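Local atomic coordinates of 5-carboxyvanillate decarboxylase (Sphingomonas paucimobilis, PDB entry 4L6D), a protein that probably removes the 5-carboxyl group of 5-carboxyvanillate to give vanillate, using a manganese ion held in an amidohydrolase-type barrel. Residues A[6-11]-A[295-300]; A[71-76]-A[112-117]. All coordinates share one frame; numbering follows the deposited sequence.

Contact 1 of 2, residues A[6-11]-A[295-300]; sequences ATEEAV and AIDYPY. With MN (manganese (II) ion), chain I; VNL (4-hydroxy-3-methoxybenzoate), chain J.
Ala6 CB rests on Ile296 CD1 at 3.6 Å, and Ala10 CB meets the edge of the Tyr300 ring at CE2. Pro299, behind a cis peptide bond, brings its CD beside Ala10 as well. One face of the Tyr300 ring lies over the vanillate ring; VNL CM2 sits over the centre of the Tyr300 ring, 3.4 Å above its plane. Tyr300 OH bonds to Thr77 OG1. Glu9 turns its carboxylate into the 295-300 loop. Its chain bends at chi2 (-46°), which folds the acid back over the backbone amides. Glu9 OE1 accepts from Ile296 N at 2.8 Å, from Asp297 N at a longer 3.3 Å on the syn lone pair, and from Glu8 N above the carboxylate plane. Glu9 OE2 takes Tyr298 N at 2.8 Å. The one carboxylate so binds three successive loop amides. Ala10 N adds a backbone bond to Tyr298 O. At the polar edge Glu8 and Asp297 run side by side, their carboxylate planes 79° apart. Glu8 OE2 (2.2 Å) and Asp297 OD1 (2.1 Å) both bind manganese. Tyr172 and Ser272 hold Glu8 OE1, and His227 holds Asp297 OD2. His174, a water and VNL O3 complete the metal site of this amidohydrolase-fold barrel.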
loop_
_atom_site.group_PDB
_atom_site.type_symbol
_atom_site.label_atom_id
_atom_site.label_comp_id
_atom_site.label_asym_id
_atom_site.label_seq_id
_atom_site.Cartn_x
_atom_site.Cartn_y
_atom_site.Cartn_z
ATOM N N ALA A 6 24.864 -5.096 2.126
ATOM C CA ALA A 6 23.749 -4.159 1.983
ATOM C C ALA A 6 23.275 -4.125 0.528
ATOM O O ALA A 6 24.086 -3.928 -0.370
ATOM C CB ALA A 6 24.175 -2.768 2.444
ATOM N N THR A 7 21.985 -4.324 0.286
ATOM C CA THR A 7 21.529 -4.573 -1.085
ATOM C C THR A 7 20.825 -3.453 -1.854
ATOM O O THR A 7 20.434 -3.680 -3.005
ATOM C CB THR A 7 20.630 -5.823 -1.161
ATOM O OG1 THR A 7 19.535 -5.689 -0.237
ATOM C CG2 THR A 7 21.431 -7.075 -0.821
ATOM N N GLU A 8 20.663 -2.266 -1.265
ATOM C CA GLU A 8 19.989 -1.176 -1.986
ATOM C C GLU A 8 20.781 0.117 -1.869
ATOM O O GLU A 8 20.275 1.138 -1.397
ATOM C CB GLU A 8 18.554 -0.948 -1.490
ATOM C CG GLU A 8 17.689 -0.223 -2.555
ATOM C CD GLU A 8 16.324 0.201 -2.033
ATOM O OE1 GLU A 8 15.503 -0.686 -1.701
ATOM O OE2 GLU A 8 16.066 1.423 -1.954
ATOM N N GLU A 9 22.029 0.071 -2.323
ATOM C CA GLU A 9 22.968 1.126 -2.004
ATOM C C GLU A 9 23.229 1.941 -3.250
ATOM O O GLU A 9 23.846 1.472 -4.197
ATOM C CB GLU A 9 24.240 0.526 -1.390
ATOM C CG GLU A 9 23.907 -0.535 -0.317
ATOM C CD GLU A 9 22.819 -0.060 0.640
ATOM O OE1 GLU A 9 21.855 -0.829 0.908
ATOM O OE2 GLU A 9 22.924 1.099 1.104
ATOM N N ALA A 10 22.717 3.163 -3.235
ATOM C CA ALA A 10 22.700 4.024 -4.408
ATOM C C ALA A 10 24.057 4.640 -4.711
ATOM O O ALA A 10 24.828 4.968 -3.804
ATOM C CB ALA A 10 21.667 5.130 -4.208
ATOM N N VAL A 11 24.315 4.826 -6.003
ATOM C CA VAL A 11 25.529 5.464 -6.487
ATOM C C VAL A 11 25.150 6.273 -7.733
ATOM O O VAL A 11 24.092 6.058 -8.309
ATOM C CB VAL A 11 26.614 4.401 -6.824
ATOM C CG1 VAL A 11 26.204 3.547 -8.043
ATOM C CG2 VAL A 11 27.977 5.029 -7.031
ATOM N N ALA A 295 19.364 -4.409 3.824
ATOM C CA ALA A 295 19.851 -3.274 3.038
ATOM C C ALA A 295 19.920 -2.037 3.925
ATOM O O ALA A 295 19.385 -2.046 5.034
ATOM C CB ALA A 295 18.949 -3.007 1.830
ATOM N N ILE A 296 20.551 -0.970 3.429
ATOM C CA ILE A 296 20.649 0.281 4.173
ATOM C C ILE A 296 19.845 1.393 3.508
ATOM O O ILE A 296 19.214 2.199 4.200
ATOM C CB ILE A 296 22.111 0.747 4.321
ATOM C CG1 ILE A 296 22.957 -0.326 5.014
ATOM C CG2 ILE A 296 22.169 2.081 5.070
ATOM C CD1 ILE A 296 24.444 -0.100 4.836
ATOM N N ASP A 297 19.862 1.428 2.173
ATOM C CA ASP A 297 19.405 2.586 1.398
ATOM C C ASP A 297 20.342 3.794 1.572
ATOM O O ASP A 297 19.895 4.944 1.584
ATOM C CB ASP A 297 17.948 2.972 1.728
ATOM C CG ASP A 297 17.105 3.184 0.489
ATOM O OD1 ASP A 297 17.676 3.431 -0.590
ATOM O OD2 ASP A 297 15.860 3.114 0.598
ATOM N N TYR A 298 21.642 3.531 1.696
ATOM C CA TYR A 298 22.654 4.581 1.719
ATOM C C TYR A 298 22.751 5.187 0.303
ATOM O O TYR A 298 22.600 4.462 -0.673
ATOM C CB TYR A 298 23.993 3.964 2.139
ATOM C CG TYR A 298 25.114 4.965 2.239
ATOM C CD1 TYR A 298 25.348 5.650 3.421
ATOM C CD2 TYR A 298 25.929 5.243 1.141
ATOM C CE1 TYR A 298 26.364 6.576 3.518
ATOM C CE2 TYR A 298 26.945 6.168 1.228
ATOM C CZ TYR A 298 27.165 6.828 2.424
ATOM O OH TYR A 298 28.168 7.762 2.536
ATOM N N PRO A 299 22.999 6.507 0.173
ATOM C CA PRO A 299 23.253 7.526 1.199
ATOM C C PRO A 299 22.002 8.243 1.676
ATOM O O PRO A 299 22.098 9.239 2.404
ATOM C CB PRO A 299 24.163 8.510 0.464
ATOM C CG PRO A 299 23.641 8.492 -0.935
ATOM C CD PRO A 299 23.252 7.035 -1.184
ATOM N N TYR A 300 20.842 7.748 1.275
ATOM C CA TYR A 300 19.587 8.372 1.678
ATOM C C TYR A 300 19.243 8.089 3.141
ATOM O O TYR A 300 18.469 8.824 3.759
ATOM C CB TYR A 300 18.471 7.933 0.731
ATOM C CG TYR A 300 18.736 8.336 -0.715
ATOM C CD1 TYR A 300 18.577 9.659 -1.130
ATOM C CD2 TYR A 300 19.172 7.406 -1.655
ATOM C CE1 TYR A 300 18.832 10.043 -2.449
ATOM C CE2 TYR A 300 19.426 7.781 -2.978
ATOM C CZ TYR A 300 19.252 9.096 -3.368
ATOM O OH TYR A 300 19.497 9.479 -4.668
HETATM MN MN MN I . 16.853 3.378 -2.522
HETATM C C1 VNL J . 15.348 8.957 -1.401
HETATM C CO1 VNL J . 15.403 7.833 -0.565
HETATM C CO2 VNL J . 15.651 8.862 -2.774
HETATM C CM1 VNL J . 15.775 6.581 -1.087
HETATM C CM2 VNL J . 16.008 7.628 -3.314
HETATM O OM VNL J . 16.319 7.437 -4.635
HETATM C CZ VNL J . 16.079 6.451 -2.442
HETATM C CC VNL J . 14.987 10.296 -0.813
HETATM C CV VNL J . 16.262 8.539 -5.560
HETATM O O1 VNL J . 15.004 10.473 0.435
HETATM O O2 VNL J . 14.737 11.243 -1.596
HETATM O O3 VNL J . 16.748 5.375 -2.955
HETATM O O HOH W 1 18.915 2.987 -3.160
#

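Contact 2 of 2, residues A[71-76]-A[112-117]; sequences MHLLSL and AGLGTF
Strands 71-76 and 111-115 are the two parallel strands of a beta-alpha-beta unit, joined through helix 86-106. The axes of the short segments 71-76 and 112-115 come within 4.3 Å and lie 21° from parallel. Three backbone bonds tie them. Ala112 N donates to His72 O, Leu74 N to Ala112 O at 2.8 Å, and Leu114 N to Leu74 O. Ala112 bonds through both its N and its O, to the residues that flank Leu73. Leu73, Ala112 and Leu114 share one face of the sheet. Leu73 CG stands anti to the backbone N (chi1 175°), and the isobutyl end leans to the neighbouring strand. Its CD1 touches Ala112 CB at 3.7 Å and Leu114 CD2 at 3.8 Å, while its CD2 comes about 4.0 Å from Leu114 CG and CD2. The two leucine side chains cross at about a right angle. An alanine in place of Leu73 would probably open a gap between Ala112 CB and the Leu114 methyls and leave Leu114 freer to turn. These are the second and third strands of the parallel barrel, and strand 5-11 borders 71-76 on its other edge. Met71 bends at chi3 (80°), which carries its CE to 4.1 Å from Ala112 CB. Past Leu114 the backbones are farther apart (Leu76 CA to Thr116 CA 7.2 Å), and water bridges them. One water accepts from Leu76 N and donates to Leu114 O. A second donates to Leu76 O and, weakly, to Thr116 OG1, which also bonds to Val142 O. Leu76 CD2 also meets Thr116 CG2 at 4.0 Å.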
loop_
_atom_site.group_PDB
_atom_site.type_symbol
_atom_site.label_atom_id
_atom_site.label_comp_id
_atom_site.label_asym_id
_atom_site.label_seq_id
_atom_site.Cartn_x
_atom_site.Cartn_y
_atom_site.Cartn_z
ATOM N N MET A 71 30.002 -5.413 2.542
ATOM C CA MET A 71 29.762 -4.995 1.158
ATOM C C MET A 71 28.563 -4.085 0.949
ATOM O O MET A 71 27.577 -4.136 1.689
ATOM C CB MET A 71 29.546 -6.227 0.256
ATOM C CG MET A 71 30.692 -7.221 0.235
ATOM S SD MET A 71 30.433 -8.561 -0.950
ATOM C CE MET A 71 30.918 -7.719 -2.467
ATOM N N HIS A 72 28.665 -3.265 -0.090
ATOM C CA HIS A 72 27.499 -2.643 -0.708
ATOM C C HIS A 72 27.276 -3.256 -2.070
ATOM O O HIS A 72 28.220 -3.379 -2.872
ATOM C CB HIS A 72 27.712 -1.154 -0.945
ATOM C CG HIS A 72 27.475 -0.297 0.254
ATOM N ND1 HIS A 72 27.301 1.067 0.153
ATOM C CD2 HIS A 72 27.408 -0.594 1.573
ATOM C CE1 HIS A 72 27.113 1.572 1.359
ATOM N NE2 HIS A 72 27.194 0.590 2.240
ATOM N N LEU A 73 26.028 -3.632 -2.330
ATOM C CA LEU A 73 25.558 -3.910 -3.690
ATOM C C LEU A 73 25.061 -2.592 -4.269
ATOM O O LEU A 73 24.013 -2.073 -3.862
ATOM C CB LEU A 73 24.441 -4.960 -3.663
ATOM C CG LEU A 73 23.765 -5.282 -4.994
ATOM C CD1 LEU A 73 24.728 -5.994 -5.962
ATOM C CD2 LEU A 73 22.506 -6.121 -4.742
ATOM N N LEU A 74 25.847 -2.038 -5.182
ATOM C CA LEU A 74 25.593 -0.702 -5.722
ATOM C C LEU A 74 24.580 -0.741 -6.860
ATOM O O LEU A 74 24.539 -1.698 -7.631
ATOM C CB LEU A 74 26.895 -0.090 -6.241
ATOM C CG LEU A 74 28.057 0.003 -5.252
ATOM C CD1 LEU A 74 29.348 0.402 -5.968
ATOM C CD2 LEU A 74 27.748 1.007 -4.147
ATOM N N SER A 75 23.791 0.327 -6.973
ATOM C CA SER A 75 22.840 0.492 -8.070
ATOM C C SER A 75 22.810 1.957 -8.463
ATOM O O SER A 75 22.826 2.833 -7.592
ATOM C CB SER A 75 21.437 0.034 -7.636
ATOM O OG SER A 75 21.124 0.486 -6.319
ATOM N N LEU A 76 22.744 2.238 -9.761
ATOM C CA LEU A 76 22.542 3.615 -10.186
ATOM C C LEU A 76 21.228 4.139 -9.602
ATOM O O LEU A 76 20.172 3.530 -9.757
ATOM C CB LEU A 76 22.538 3.716 -11.711
ATOM C CG LEU A 76 22.191 5.117 -12.230
ATOM C CD1 LEU A 76 23.295 6.107 -11.882
ATOM C CD2 LEU A 76 21.956 5.101 -13.749
ATOM N N ALA A 112 29.687 -4.929 -4.868
ATOM C CA ALA A 112 29.075 -5.664 -5.965
ATOM C C ALA A 112 28.211 -4.646 -6.710
ATOM O O ALA A 112 28.030 -3.528 -6.228
ATOM C CB ALA A 112 28.243 -6.839 -5.440
ATOM N N GLY A 113 27.684 -5.003 -7.880
ATOM C CA GLY A 113 26.940 -4.029 -8.653
ATOM C C GLY A 113 25.799 -4.571 -9.482
ATOM O O GLY A 113 25.865 -5.676 -10.020
ATOM N N LEU A 114 24.749 -3.758 -9.577
ATOM C CA LEU A 114 23.607 -4.022 -10.441
ATOM C C LEU A 114 23.705 -3.128 -11.663
ATOM O O LEU A 114 23.916 -1.914 -11.547
ATOM C CB LEU A 114 22.308 -3.719 -9.702
ATOM C CG LEU A 114 22.078 -4.505 -8.403
ATOM C CD1 LEU A 114 20.737 -4.124 -7.804
ATOM C CD2 LEU A 114 22.128 -6.009 -8.673
ATOM N N GLY A 115 23.575 -3.722 -12.839
ATOM C CA GLY A 115 23.531 -2.957 -14.071
ATOM C C GLY A 115 22.128 -2.449 -14.295
ATOM O O GLY A 115 21.188 -2.946 -13.681
ATOM N N THR A 116 21.980 -1.458 -15.166
ATOM C CA THR A 116 20.664 -0.919 -15.479
ATOM C C THR A 116 20.494 -0.899 -16.990
ATOM O O THR A 116 21.339 -1.415 -17.722
ATOM C CB THR A 116 20.421 0.473 -14.795
ATOM O OG1 THR A 116 19.016 0.789 -14.784
ATOM C CG2 THR A 116 21.203 1.586 -15.473
ATOM N N PHE A 117 19.382 -0.353 -17.454
ATOM C CA PHE A 117 19.092 -0.331 -18.878
ATOM C C PHE A 117 18.017 0.699 -19.150
ATOM O O PHE A 117 17.406 1.226 -18.226
ATOM C CB PHE A 117 18.635 -1.716 -19.363
ATOM C CG PHE A 117 17.566 -2.344 -18.506
ATOM C CD1 PHE A 117 17.912 -3.108 -17.388
ATOM C CD2 PHE A 117 16.225 -2.187 -18.818
ATOM C CE1 PHE A 117 16.940 -3.685 -16.588
ATOM C CE2 PHE A 117 15.239 -2.781 -18.015
ATOM C CZ PHE A 117 15.607 -3.527 -16.903
HETATM O O HOH W 2 22.968 0.521 -12.099
HETATM O O HOH W 3 18.839 2.863 -12.072
#

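How the contacts relate
Both contacts are buried, and their centres lie about 10 Å apart. They share a sheet, because strands 5-11 and 71-76 are neighbours in it. Ala6 joins them directly: its N pairs with Met71 O and its O with Leu73 N, probably as hydrogen bonds. Glu9 also packs on His72. Contact 2 is nested within the chain loop that contact 1 closes. Their chemistry differs. Contact 1 sets a strand against a loop after the last barrel strand, and carboxylates, manganese and ligand dominate. Contact 2 joins two adjacent strands by backbone bonds and aliphatic side chains. Ser75 brings it nearest the metal, with its side chain about 6 Å from manganese.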